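Local coordinates for protein peroxisomal acyl-coenzyme A oxidase 1 (Arabidopsis thaliana, PDB 1W07) that oxidises long- and medium-chain acyl-CoAs to 2-trans-enoyl-CoAs with FAD and molecular oxygen, releasing hydrogen peroxide in peroxisomal fatty-acid breakdown, at residues I132-Q137 with G177-V182; S172-G177 with N239-F244; P218-G223 with D245-P250; G148-A153 with T166-A171. The protein carries 1 engineered substitution. One frame throughout, in Å; residues are numbered along the deposited sequence. Where two conformers were deposited one is given.

Contact 1. Residues I132-Q137 with G177-V182; sequences IGCYAQ and GGLGKV. With FAD (flavin-adenine dinucleotide), chain I.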
# COMPACT_ATOMS: atom_id res chain seq x y z
N ILE B 132 3.02 12.15 -33.08
CA ILE B 132 2.99 11.43 -31.81
C ILE B 132 1.63 11.70 -31.19
O ILE B 132 1.27 12.85 -30.93
CB ILE B 132 4.14 11.89 -30.87
CG1 ILE B 132 5.49 11.51 -31.48
CG2 ILE B 132 4.01 11.24 -29.50
CD1 ILE B 132 6.69 12.02 -30.71
N GLY B 133 0.86 10.64 -30.96
CA GLY B 133 -0.47 10.81 -30.41
C GLY B 133 -0.69 10.26 -29.03
O GLY B 133 0.09 9.43 -28.53
N CYS B 134 -1.76 10.72 -28.40
CA CYS B 134 -2.13 10.29 -27.06
C CYS B 134 -3.63 10.04 -27.05
O CYS B 134 -4.32 10.38 -28.01
CB CYS B 134 -1.75 11.36 -26.04
SG CYS B 134 -2.42 13.01 -26.34
N TYR B 135 -4.13 9.45 -25.96
CA TYR B 135 -5.55 9.12 -25.80
C TYR B 135 -6.17 10.12 -24.82
O TYR B 135 -6.06 9.94 -23.61
CB TYR B 135 -5.67 7.70 -25.25
CG TYR B 135 -7.04 7.08 -25.36
CD1 TYR B 135 -7.48 6.54 -26.56
CD2 TYR B 135 -7.90 7.05 -24.26
CE1 TYR B 135 -8.75 5.98 -26.67
CE2 TYR B 135 -9.17 6.49 -24.36
CZ TYR B 135 -9.58 5.97 -25.57
OH TYR B 135 -10.85 5.45 -25.69
N ALA B 136 -6.84 11.15 -25.33
CA ALA B 136 -7.43 12.17 -24.47
C ALA B 136 -8.92 11.96 -24.23
O ALA B 136 -9.77 12.53 -24.92
CB ALA B 136 -7.16 13.55 -25.04
N GLN B 137 -9.23 11.14 -23.23
CA GLN B 137 -10.62 10.89 -22.92
C GLN B 137 -10.99 11.51 -21.57
O GLN B 137 -11.82 12.40 -21.50
CB GLN B 137 -10.86 9.37 -22.93
CG GLN B 137 -12.23 8.91 -22.47
CD GLN B 137 -12.44 7.42 -22.66
OE1 GLN B 137 -12.54 6.94 -23.78
NE2 GLN B 137 -12.47 6.68 -21.56
N GLY B 177 -1.61 10.24 -20.76
CA GLY B 177 -0.17 10.05 -20.83
C GLY B 177 0.36 10.53 -22.18
O GLY B 177 -0.27 10.27 -23.20
N GLY B 178 1.49 11.23 -22.16
CA GLY B 178 2.11 11.72 -23.39
C GLY B 178 1.52 13.01 -23.92
O GLY B 178 1.97 13.58 -24.92
N LEU B 179 0.48 13.49 -23.24
CA LEU B 179 -0.20 14.72 -23.62
C LEU B 179 0.51 15.95 -23.07
O LEU B 179 0.56 16.99 -23.71
CB LEU B 179 -1.63 14.69 -23.08
CG LEU B 179 -2.45 15.98 -23.15
CD1 LEU B 179 -2.72 16.35 -24.62
CD2 LEU B 179 -3.76 15.77 -22.36
N GLY B 180 1.06 15.81 -21.86
CA GLY B 180 1.72 16.94 -21.21
C GLY B 180 2.72 17.76 -22.00
O GLY B 180 2.65 18.99 -21.99
N LYS B 181 3.66 17.10 -22.66
CA LYS B 181 4.68 17.83 -23.39
C LYS B 181 5.08 17.23 -24.73
O LYS B 181 5.66 17.92 -25.57
CB LYS B 181 5.94 17.97 -22.52
CG LYS B 181 5.73 18.73 -21.21
CD LYS B 181 5.36 20.20 -21.43
CE LYS B 181 4.85 20.85 -20.14
NZ LYS B 181 4.39 22.24 -20.37
N VAL B 182 4.74 15.96 -24.96
CA VAL B 182 5.17 15.30 -26.18
C VAL B 182 4.25 15.23 -27.38
O VAL B 182 4.63 15.66 -28.47
CB VAL B 182 5.65 13.87 -25.86
CG1 VAL B 182 6.22 13.19 -27.13
CG2 VAL B 182 6.67 13.95 -24.74
PA FAD I . -14.11 7.60 -9.94
O1A FAD I . -14.72 6.71 -10.96
O2A FAD I . -14.63 8.98 -9.83
O5B FAD I . -14.21 6.86 -8.52
C5B FAD I . -13.80 7.52 -7.32
C4B FAD I . -14.33 6.77 -6.09
O4B FAD I . -15.76 6.70 -6.22
C3B FAD I . -13.82 5.32 -6.07
O3B FAD I . -13.82 4.83 -4.73
C2B FAD I . -14.88 4.60 -6.91
O2B FAD I . -14.99 3.24 -6.49
C1B FAD I . -16.14 5.33 -6.44
N9A FAD I . -17.22 5.23 -7.46
C8A FAD I . -17.30 5.92 -8.59
N7A FAD I . -18.40 5.57 -9.26
C5A FAD I . -19.03 4.65 -8.54
C6A FAD I . -20.21 3.93 -8.71
N6A FAD I . -20.93 4.04 -9.83
N1A FAD I . -20.60 3.04 -7.71
C2A FAD I . -19.81 2.88 -6.57
N3A FAD I . -18.69 3.57 -6.45
C4A FAD I . -18.28 4.44 -7.39
N1 FAD I . -7.31 8.67 -19.07
C2 FAD I . -7.23 8.88 -20.45
O2 FAD I . -8.23 9.24 -21.08
N3 FAD I . -6.01 8.69 -21.11
C4 FAD I . -4.87 8.30 -20.38
O4 FAD I . -3.81 8.11 -20.97
C4X FAD I . -4.96 8.12 -19.00
N5 FAD I . -3.82 7.81 -18.25
C5X FAD I . -3.88 7.64 -16.86
C6 FAD I . -2.72 7.45 -16.12
C7 FAD I . -2.78 7.39 -14.74
C7M FAD I . -1.48 7.19 -13.96
C8 FAD I . -4.01 7.53 -14.08
C8M FAD I . -4.09 7.48 -12.55
C9 FAD I . -5.16 7.71 -14.83
C9A FAD I . -5.12 7.77 -16.22
N10 FAD I . -6.27 8.03 -16.97
C10 FAD I . -6.17 8.29 -18.35
C1' FAD I . -7.60 8.14 -16.33
C2' FAD I . -8.14 6.75 -15.99
O2' FAD I . -8.14 5.93 -17.16
C3' FAD I . -9.54 6.74 -15.37
O3' FAD I . -10.46 7.39 -16.26
C4' FAD I . -9.59 7.46 -14.02
O4' FAD I . -8.38 7.26 -13.28
C5' FAD I . -10.77 6.92 -13.21
O5' FAD I . -10.74 7.43 -11.88
P FAD I . -11.84 8.48 -11.37
O1P FAD I . -11.11 9.65 -10.84
O2P FAD I . -12.83 8.69 -12.45
O3P FAD I . -12.52 7.67 -10.16
O HOH W 1 -2.79 9.20 -23.57
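Cys134 meets Gly177 and Leu179, and Ile132 meets Val182, across this contact. CB of Cys134 lies 3.4 Å from the carbonyl oxygen O of Gly177. The apolar touches are two. SG of Cys134, set between the backbone N and the carbonyl carbon (chi1 55°), is turned onto Leu179 and lies 3.8 Å from its CB. Further along, Ile132 and Val182 cross obliquely, CG2 of Ile132 lying 3.8 Å from CG1 of Val182. Gly178 has positive phi, and a side chain there would head for Cys134.

The polar part is spent on the flavin, whose pyrimidine edge is held by main-chain groups of this acyl-CoA dehydrogenase-type middle domain. FAD N3 donates to O of Tyr135 at 2.8 Å. N of Gln137 donates to FAD O2 at 3.0 Å. N of Gly177 gives FAD O4 a nearly straight bond (165°). A water accepts from N of Tyr135 at 2.8 Å; its two protons are shared among more acceptors than they can serve at once, Gly177 O and FAD O4 among them. OH of Tyr135 donates to OE1 of Gln137 (3.0 Å) from well above the amide carbonyl plane, while FAD O2 stands at the edge of the tyrosine ring. Cut back to an alanine, Tyr135 would probably leave the Gln137 amide without this donor and freer to turn, with a gap beside O2.

Strand 133-136 pairs in parallel with strand 185-194. Helix 98-113 covers Ile132 and Val182 through Tyr98, helix 58-78 adds Phe62 to Val182, and Leu655 and Leu651 of the second subunit pack against Ile132 and Val182.

Contact 2. Residues S172-G177 with N239-F244; sequences SKWWPG and NGFLMF. With FAD (flavin-adenine dinucleotide), chain I.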
# COMPACT_ATOMS: atom_id res chain seq x y z
N SER B 172 -11.97 20.13 -18.78
CA SER B 172 -10.58 20.02 -19.22
C SER B 172 -10.10 18.57 -19.19
O SER B 172 -10.35 17.84 -18.24
CB SER B 172 -9.67 20.86 -18.32
OG SER B 172 -10.12 22.20 -18.23
N LYS B 173 -9.39 18.15 -20.24
CA LYS B 173 -8.85 16.79 -20.31
C LYS B 173 -7.82 16.74 -19.19
O LYS B 173 -7.13 17.73 -18.95
CB LYS B 173 -8.19 16.51 -21.66
CG LYS B 173 -9.18 16.49 -22.81
CD LYS B 173 -10.28 15.48 -22.53
CE LYS B 173 -11.35 15.51 -23.61
NZ LYS B 173 -12.45 14.52 -23.37
N TRP B 174 -7.71 15.61 -18.52
CA TRP B 174 -6.81 15.49 -17.38
C TRP B 174 -6.42 14.02 -17.19
O TRP B 174 -7.29 13.17 -17.06
CB TRP B 174 -7.55 16.03 -16.14
CG TRP B 174 -6.70 16.28 -14.92
CD1 TRP B 174 -6.31 15.35 -13.99
CD2 TRP B 174 -6.11 17.51 -14.54
NE1 TRP B 174 -5.50 15.94 -13.06
CE2 TRP B 174 -5.36 17.27 -13.36
CE3 TRP B 174 -6.12 18.81 -15.07
CZ2 TRP B 174 -4.64 18.28 -12.71
CZ3 TRP B 174 -5.41 19.81 -14.43
CH2 TRP B 174 -4.67 19.54 -13.25
N TRP B 175 -5.11 13.78 -17.19
CA TRP B 175 -4.45 12.47 -17.03
C TRP B 175 -3.80 11.84 -18.26
O TRP B 175 -2.87 11.04 -18.12
CB TRP B 175 -5.40 11.42 -16.39
CG TRP B 175 -5.42 11.50 -14.90
CD1 TRP B 175 -6.46 11.89 -14.11
CD2 TRP B 175 -4.29 11.33 -14.02
NE1 TRP B 175 -6.04 11.98 -12.79
CE2 TRP B 175 -4.72 11.65 -12.71
CE3 TRP B 175 -2.96 10.94 -14.23
CZ2 TRP B 175 -3.86 11.60 -11.61
CZ3 TRP B 175 -2.10 10.89 -13.13
CH2 TRP B 175 -2.56 11.22 -11.84
N PRO B 176 -4.27 12.16 -19.49
CA PRO B 176 -3.67 11.55 -20.67
C PRO B 176 -2.13 11.47 -20.72
O PRO B 176 -1.44 12.49 -20.71
CB PRO B 176 -4.26 12.37 -21.81
CG PRO B 176 -5.68 12.58 -21.30
CD PRO B 176 -5.40 13.03 -19.87
N GLY B 177 -1.61 10.24 -20.76
CA GLY B 177 -0.17 10.05 -20.83
C GLY B 177 0.36 10.53 -22.18
O GLY B 177 -0.27 10.27 -23.20
N ASN B 239 1.81 13.14 -18.01
CA ASN B 239 0.35 13.10 -17.97
C ASN B 239 -0.08 14.56 -18.00
O ASN B 239 0.45 15.39 -17.25
CB ASN B 239 -0.16 12.40 -16.71
CG ASN B 239 0.20 10.93 -16.68
OD1 ASN B 239 1.18 10.53 -16.06
ND2 ASN B 239 -0.58 10.12 -17.39
N GLY B 240 -1.03 14.89 -18.86
CA GLY B 240 -1.38 16.28 -18.93
C GLY B 240 -2.82 16.69 -18.93
O GLY B 240 -3.73 15.89 -18.72
N PHE B 241 -3.02 17.99 -19.11
CA PHE B 241 -4.36 18.52 -19.18
C PHE B 241 -4.47 19.16 -20.55
O PHE B 241 -3.46 19.39 -21.22
CB PHE B 241 -4.59 19.53 -18.05
CG PHE B 241 -3.63 20.67 -18.05
CD1 PHE B 241 -3.80 21.75 -18.91
CD2 PHE B 241 -2.55 20.69 -17.16
CE1 PHE B 241 -2.91 22.84 -18.88
CE2 PHE B 241 -1.67 21.76 -17.12
CZ PHE B 241 -1.85 22.84 -17.99
N LEU B 242 -5.69 19.42 -20.99
CA LEU B 242 -5.90 20.00 -22.31
C LEU B 242 -7.25 20.67 -22.38
O LEU B 242 -8.27 20.08 -22.03
CB LEU B 242 -5.83 18.91 -23.38
CG LEU B 242 -6.20 19.26 -24.83
CD1 LEU B 242 -5.29 20.35 -25.35
CD2 LEU B 242 -6.07 18.01 -25.69
N MET B 243 -7.26 21.92 -22.83
CA MET B 243 -8.50 22.68 -22.96
C MET B 243 -8.56 23.23 -24.39
O MET B 243 -7.54 23.58 -24.97
CB MET B 243 -8.53 23.86 -21.96
CG MET B 243 -8.46 23.48 -20.46
SD MET B 243 -8.96 24.83 -19.31
CE MET B 243 -7.71 26.04 -19.62
N PHE B 244 -9.76 23.27 -24.96
CA PHE B 244 -9.94 23.79 -26.31
C PHE B 244 -10.82 25.03 -26.26
O PHE B 244 -11.89 25.01 -25.64
CB PHE B 244 -10.60 22.76 -27.22
CG PHE B 244 -10.01 21.38 -27.12
CD1 PHE B 244 -10.42 20.51 -26.11
CD2 PHE B 244 -9.06 20.95 -28.04
CE1 PHE B 244 -9.90 19.23 -26.03
CE2 PHE B 244 -8.54 19.67 -27.96
CZ PHE B 244 -8.95 18.81 -26.96
PA FAD I . -14.11 7.60 -9.94
O1A FAD I . -14.72 6.71 -10.96
O2A FAD I . -14.63 8.98 -9.83
O5B FAD I . -14.21 6.86 -8.52
C5B FAD I . -13.80 7.52 -7.32
C4B FAD I . -14.33 6.77 -6.09
O4B FAD I . -15.76 6.70 -6.22
C3B FAD I . -13.82 5.32 -6.07
O3B FAD I . -13.82 4.83 -4.73
C2B FAD I . -14.88 4.60 -6.91
O2B FAD I . -14.99 3.24 -6.49
C1B FAD I . -16.14 5.33 -6.44
N9A FAD I . -17.22 5.23 -7.46
C8A FAD I . -17.30 5.92 -8.59
N7A FAD I . -18.40 5.57 -9.26
C5A FAD I . -19.03 4.65 -8.54
C6A FAD I . -20.21 3.93 -8.71
N6A FAD I . -20.93 4.04 -9.83
N1A FAD I . -20.60 3.04 -7.71
C2A FAD I . -19.81 2.88 -6.57
N3A FAD I . -18.69 3.57 -6.45
C4A FAD I . -18.28 4.44 -7.39
N1 FAD I . -7.31 8.67 -19.07
C2 FAD I . -7.23 8.88 -20.45
O2 FAD I . -8.23 9.24 -21.08
N3 FAD I . -6.01 8.69 -21.11
C4 FAD I . -4.87 8.30 -20.38
O4 FAD I . -3.81 8.11 -20.97
C4X FAD I . -4.96 8.12 -19.00
N5 FAD I . -3.82 7.81 -18.25
C5X FAD I . -3.88 7.64 -16.86
C6 FAD I . -2.72 7.45 -16.12
C7 FAD I . -2.78 7.39 -14.74
C7M FAD I . -1.48 7.19 -13.96
C8 FAD I . -4.01 7.53 -14.08
C8M FAD I . -4.09 7.48 -12.55
C9 FAD I . -5.16 7.71 -14.83
C9A FAD I . -5.12 7.77 -16.22
N10 FAD I . -6.27 8.03 -16.97
C10 FAD I . -6.17 8.29 -18.35
C1' FAD I . -7.60 8.14 -16.33
C2' FAD I . -8.14 6.75 -15.99
O2' FAD I . -8.14 5.93 -17.16
C3' FAD I . -9.54 6.74 -15.37
O3' FAD I . -10.46 7.39 -16.26
C4' FAD I . -9.59 7.46 -14.02
O4' FAD I . -8.38 7.26 -13.28
C5' FAD I . -10.77 6.92 -13.21
O5' FAD I . -10.74 7.43 -11.88
P FAD I . -11.84 8.48 -11.37
O1P FAD I . -11.11 9.65 -10.84
O2P FAD I . -12.83 8.69 -12.45
O3P FAD I . -12.52 7.67 -10.16
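Trp174 and Phe241 share one face of an antiparallel strand pair, their planes only 20° apart yet slid so far that little of one ring covers the other, with centroids 5.9 Å apart. The close touch is instead CE3 of Trp174 on CB of Phe241 (3.4 Å); the Phe241 ring swings past the indole, CG between the backbone N and carbonyl carbon (chi1 58°).

Trp175 is turned differently. FAD C8 lies 3.6 Å over one face of its indole and NE1 of Trp174 over the opposite face, both toward the rim, so the indole is held between flavin and neighbour. Asn239 comes to its edge, and ND2 of Asn239, with the acceptor in its amide plane, donates to O of Trp175 at 2.6 Å.

On the other sheet face CB of Lys173 meets CB of Leu242 at 3.8 Å. The lysine then bends away, its NZ bonding Tyr189 O and pairing with Glu139. Backbone bonds tie the segments, among them N of Lys173 to O of Leu242 (2.9 Å) and, past the strand end, N of Trp175 to O of Gly240.

Strand 240-244 is the middle of three, between 173-174 and 220-224. Phe630 of the second subunit meets Trp174 and Phe241 edge-to-face, and His402 of the second subunit meets Trp175.

Contact 3. Residues P218-G223 with D245-P250; sequences PNITVG and DHVRIP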
# COMPACT_ATOMS: atom_id res chain seq x y z
N PRO B 218 -3.10 27.32 -32.19
CA PRO B 218 -4.03 28.34 -31.73
C PRO B 218 -5.21 27.79 -30.93
O PRO B 218 -5.82 26.79 -31.32
CB PRO B 218 -4.48 29.00 -33.03
CG PRO B 218 -3.23 28.94 -33.86
CD PRO B 218 -2.78 27.51 -33.62
N ASN B 219 -5.51 28.43 -29.81
CA ASN B 219 -6.63 28.06 -28.94
C ASN B 219 -6.44 26.75 -28.17
O ASN B 219 -7.38 26.21 -27.58
CB ASN B 219 -7.92 28.00 -29.76
CG ASN B 219 -8.25 29.35 -30.38
OD1 ASN B 219 -8.16 30.38 -29.72
ND2 ASN B 219 -8.65 29.33 -31.65
N ILE B 220 -5.21 26.25 -28.15
CA ILE B 220 -4.89 25.02 -27.45
C ILE B 220 -4.13 25.33 -26.16
O ILE B 220 -3.09 25.97 -26.19
CB ILE B 220 -4.01 24.09 -28.32
CG1 ILE B 220 -4.80 23.60 -29.53
CG2 ILE B 220 -3.52 22.89 -27.49
CD1 ILE B 220 -5.96 22.67 -29.19
N THR B 221 -4.68 24.88 -25.04
CA THR B 221 -4.05 25.05 -23.73
C THR B 221 -3.68 23.65 -23.26
O THR B 221 -4.55 22.82 -23.02
CB THR B 221 -5.03 25.69 -22.73
OG1 THR B 221 -5.39 26.99 -23.18
CG2 THR B 221 -4.39 25.80 -21.35
N VAL B 222 -2.38 23.38 -23.16
CA VAL B 222 -1.90 22.06 -22.75
C VAL B 222 -0.72 22.15 -21.78
O VAL B 222 0.07 23.09 -21.82
CB VAL B 222 -1.49 21.22 -24.00
CG1 VAL B 222 -0.35 21.91 -24.76
CG2 VAL B 222 -1.08 19.81 -23.58
N GLY B 223 -0.60 21.15 -20.91
CA GLY B 223 0.48 21.15 -19.94
C GLY B 223 0.48 19.86 -19.14
O GLY B 223 -0.36 18.99 -19.37
N ASP B 245 -10.38 26.12 -26.89
CA ASP B 245 -11.18 27.34 -26.93
C ASP B 245 -11.75 27.39 -28.35
O ASP B 245 -11.21 28.07 -29.22
CB ASP B 245 -10.33 28.59 -26.67
CG ASP B 245 -11.17 29.85 -26.54
OD1 ASP B 245 -12.36 29.79 -26.89
OD2 ASP B 245 -10.65 30.90 -26.08
N HIS B 246 -12.84 26.66 -28.57
CA HIS B 246 -13.48 26.60 -29.87
C HIS B 246 -12.50 26.23 -30.99
O HIS B 246 -12.42 26.90 -32.02
CB HIS B 246 -14.15 27.95 -30.18
CG HIS B 246 -15.19 28.34 -29.19
ND1 HIS B 246 -16.39 27.66 -29.07
CD2 HIS B 246 -15.21 29.31 -28.25
CE1 HIS B 246 -17.10 28.20 -28.09
NE2 HIS B 246 -16.41 29.20 -27.58
N VAL B 247 -11.75 25.15 -30.77
CA VAL B 247 -10.79 24.67 -31.75
C VAL B 247 -11.55 24.07 -32.92
O VAL B 247 -12.58 23.42 -32.73
CB VAL B 247 -9.85 23.60 -31.14
CG1 VAL B 247 -9.02 22.94 -32.24
CG2 VAL B 247 -8.93 24.24 -30.12
N ARG B 248 -11.04 24.27 -34.13
CA ARG B 248 -11.69 23.77 -35.33
C ARG B 248 -10.87 22.70 -36.06
O ARG B 248 -9.66 22.83 -36.25
CB ARG B 248 -11.99 24.93 -36.29
CG ARG B 248 -13.12 25.86 -35.83
CD ARG B 248 -13.27 27.08 -36.74
NE ARG B 248 -14.45 27.87 -36.40
CZ ARG B 248 -15.68 27.62 -36.84
NH1 ARG B 248 -15.91 26.60 -37.66
NH2 ARG B 248 -16.70 28.38 -36.44
N ILE B 249 -11.55 21.64 -36.47
CA ILE B 249 -10.88 20.56 -37.18
C ILE B 249 -11.76 20.11 -38.34
O ILE B 249 -12.98 20.24 -38.29
CB ILE B 249 -10.64 19.33 -36.28
CG1 ILE B 249 -11.99 18.79 -35.79
CG2 ILE B 249 -9.73 19.70 -35.12
CD1 ILE B 249 -11.92 17.42 -35.17
N PRO B 250 -11.14 19.57 -39.40
CA PRO B 250 -11.90 19.10 -40.57
C PRO B 250 -12.91 18.02 -40.17
O PRO B 250 -12.64 17.17 -39.32
CB PRO B 250 -10.80 18.55 -41.48
CG PRO B 250 -9.64 19.45 -41.18
CD PRO B 250 -9.69 19.51 -39.67
O HOH W 2 -8.30 31.00 -27.07
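Ile220 and Val247 form the tight end of this contact. CD1 of Ile220 presses on CG2 of Val247 at 3.5 Å, closer than carbon atoms usually pack, and the two side chains cross at about a right angle. The isoleucine's second torsion (chi2 -68°) folds the ethyl arm back, which brings CD1 to the valine. The same methyl, CG2 of Val247, also lies 3.6 Å from O of Asn219.

That carbonyl does double duty. O of Asn219 accepts a hydrogen bond from N of Asp245 at 3.1 Å, nearly straight (160°) and in the carbonyl plane, the one direct backbone link between 218-223 and 245-250. CB of Asn219 rests 3.3 Å from O of Asp245.

The outer side is looser. The Asn219 amide and the Asp245 carboxylate have their planes 57° apart, and their polar ends are joined by a water. This water donates both ways, to OD1 of Asn219 at 2.7 Å and to OD2 of Asp245 at 2.6 Å, so two acceptors that would oppose each other are joined at the solvent-facing surface.

The contact brings together two sheets of the beta-rich middle domain of the acyl-CoA dehydrogenase type. Strand 220-224 is an outer strand beside 240-244, where Ile220 also packs on Leu242 and Phe244. Strand 247-250 pairs antiparallel with 161-165, with His246 stacked on His165 just ahead of it and Arg248 salt-bridged to Asp156.

Contact 4. Residues G148-A153 with T166-A171; sequences GLETTA and TPTQTA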
# COMPACT_ATOMS: atom_id res chain seq x y z
N GLY B 148 -20.34 10.86 -19.23
CA GLY B 148 -20.51 12.17 -18.61
C GLY B 148 -19.53 13.22 -19.10
O GLY B 148 -19.57 14.35 -18.61
N LEU B 149 -18.65 12.87 -20.04
CA LEU B 149 -17.68 13.84 -20.57
C LEU B 149 -18.40 15.12 -20.98
O LEU B 149 -19.51 15.05 -21.52
CB LEU B 149 -16.94 13.27 -21.79
CG LEU B 149 -16.08 12.04 -21.53
CD1 LEU B 149 -15.32 11.67 -22.81
CD2 LEU B 149 -15.11 12.33 -20.38
N GLU B 150 -17.77 16.26 -20.71
CA GLU B 150 -18.33 17.58 -21.01
C GLU B 150 -17.78 18.22 -22.29
O GLU B 150 -18.42 19.11 -22.86
CB GLU B 150 -18.06 18.55 -19.84
CG GLU B 150 -18.57 18.07 -18.50
CD GLU B 150 -18.29 19.05 -17.38
OE1 GLU B 150 -18.82 20.19 -17.43
OE2 GLU B 150 -17.54 18.70 -16.45
N THR B 151 -16.60 17.79 -22.73
CA THR B 151 -16.04 18.37 -23.94
C THR B 151 -17.02 18.17 -25.10
O THR B 151 -17.61 17.10 -25.24
CB THR B 151 -14.66 17.74 -24.27
OG1 THR B 151 -13.77 17.97 -23.17
CG2 THR B 151 -14.06 18.37 -25.55
N THR B 152 -17.20 19.20 -25.91
CA THR B 152 -18.13 19.09 -27.03
C THR B 152 -17.46 19.19 -28.38
O THR B 152 -16.40 19.80 -28.52
CB THR B 152 -19.22 20.18 -26.94
OG1 THR B 152 -18.60 21.47 -26.92
CG2 THR B 152 -20.03 20.02 -25.69
N ALA B 153 -18.09 18.58 -29.38
CA ALA B 153 -17.63 18.61 -30.76
C ALA B 153 -18.86 18.93 -31.61
O ALA B 153 -19.65 18.04 -31.95
CB ALA B 153 -17.03 17.25 -31.14
N THR B 166 -14.12 23.33 -24.69
CA THR B 166 -14.11 22.95 -23.28
C THR B 166 -15.06 23.89 -22.55
O THR B 166 -14.67 25.00 -22.15
CB THR B 166 -12.68 23.07 -22.68
OG1 THR B 166 -11.77 22.28 -23.46
CG2 THR B 166 -12.67 22.58 -21.24
N PRO B 167 -16.32 23.47 -22.37
CA PRO B 167 -17.37 24.24 -21.70
C PRO B 167 -16.95 24.90 -20.38
O PRO B 167 -17.08 26.11 -20.22
CB PRO B 167 -18.48 23.22 -21.50
CG PRO B 167 -18.33 22.35 -22.69
CD PRO B 167 -16.83 22.15 -22.77
N THR B 168 -16.45 24.08 -19.45
CA THR B 168 -16.02 24.55 -18.15
C THR B 168 -14.66 24.00 -17.76
O THR B 168 -14.10 23.15 -18.46
CB THR B 168 -17.02 24.13 -17.06
OG1 THR B 168 -17.20 22.70 -17.10
CG2 THR B 168 -18.35 24.82 -17.28
N GLN B 169 -14.12 24.48 -16.65
CA GLN B 169 -12.80 24.03 -16.21
C GLN B 169 -12.78 22.53 -15.97
O GLN B 169 -11.80 21.86 -16.27
CB GLN B 169 -12.38 24.78 -14.94
CG GLN B 169 -10.94 24.54 -14.53
CD GLN B 169 -10.57 25.32 -13.29
OE1 GLN B 169 -11.24 25.24 -12.27
NE2 GLN B 169 -9.48 26.07 -13.38
N THR B 170 -13.88 22.01 -15.42
CA THR B 170 -13.99 20.58 -15.13
C THR B 170 -14.08 19.73 -16.40
O THR B 170 -13.96 18.50 -16.34
CB THR B 170 -15.22 20.27 -14.23
OG1 THR B 170 -16.43 20.70 -14.87
CG2 THR B 170 -15.08 21.00 -12.90
N ALA B 171 -14.27 20.39 -17.55
CA ALA B 171 -14.36 19.70 -18.83
C ALA B 171 -12.95 19.49 -19.39
O ALA B 171 -12.77 18.76 -20.36
CB ALA B 171 -15.20 20.52 -19.81
O HOH W 3 -11.70 19.52 -22.82
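Glu150 reaches across to Ala171, Thr170 and Thr168, from its first side-chain carbon to its carboxylate. CB of Glu150 lies against CB of Ala171 at 3.5 Å, a small apolar touch at the root. CG then stands beside the backbone N, opposite the carbonyl carbon (chi1 -56°), and the chain runs extended from there, carrying CD past the alanine to the threonine hydroxyls. At the tip, OE2 of Glu150 accepts from OG1 of Thr170 at 2.8 Å; the hydroxyl approaches on the syn side, only 16° out of the carboxylate plane. The other oxygen, OE1 of Glu150, is 3.0 Å from OG1 of Thr168.

The two threonines are themselves linked, OG1 of Thr168 donating to OG1 of Thr170 at 3.1 Å. A backbone bond from N of Ala171 to O of Thr168 (2.9 Å) closes the 3-10 turn that follows Thr168 and carries Thr170. At the backbone, CG of Pro167 abuts the carbonyl O of Glu150 at 3.2 Å. Deeper in, a water donates to OG1 of Thr151 (2.6 Å) and also bonds Thr166 OG1, while Thr151 OG1 has Glu139 as its stronger partner.

The segments meet at the open end of the hairpin 152-156/161-165, where the bonds join its two chain ends. With an alanine at Glu150, the Thr170 hydroxyl would probably lose its acceptor and the turn would be left with a gap where the carboxylate lay.

Chemically, Thr168 gives to Thr170 and Thr170 to Glu150, a donor series directed at the carboxylate that is likely to favour its charged form.

Contacts 1 and 2 are buried, share Gly177 and line the same flavin; both also reach the second subunit. Contact 1 offers main-chain polar groups to the cofactor's edge, whereas contact 2 lays an indole over its ring system and binds its strands by regular antiparallel pairing. Contact 3 is at the surface, its centre about 33 Å from that of the chain, and contact 4 is partly buried; there side-chain carboxylates, an amide and hydroxyls do much of the polar work. Strand 240-244 links contacts 2 and 3 through its neighbour 220-224, and Phe244 N meets Thr166 OG1 between contacts 2 and 4. Along the chain, contact 4 lies in the loop closed by contact 1, and contact 2 interleaves with contact 3.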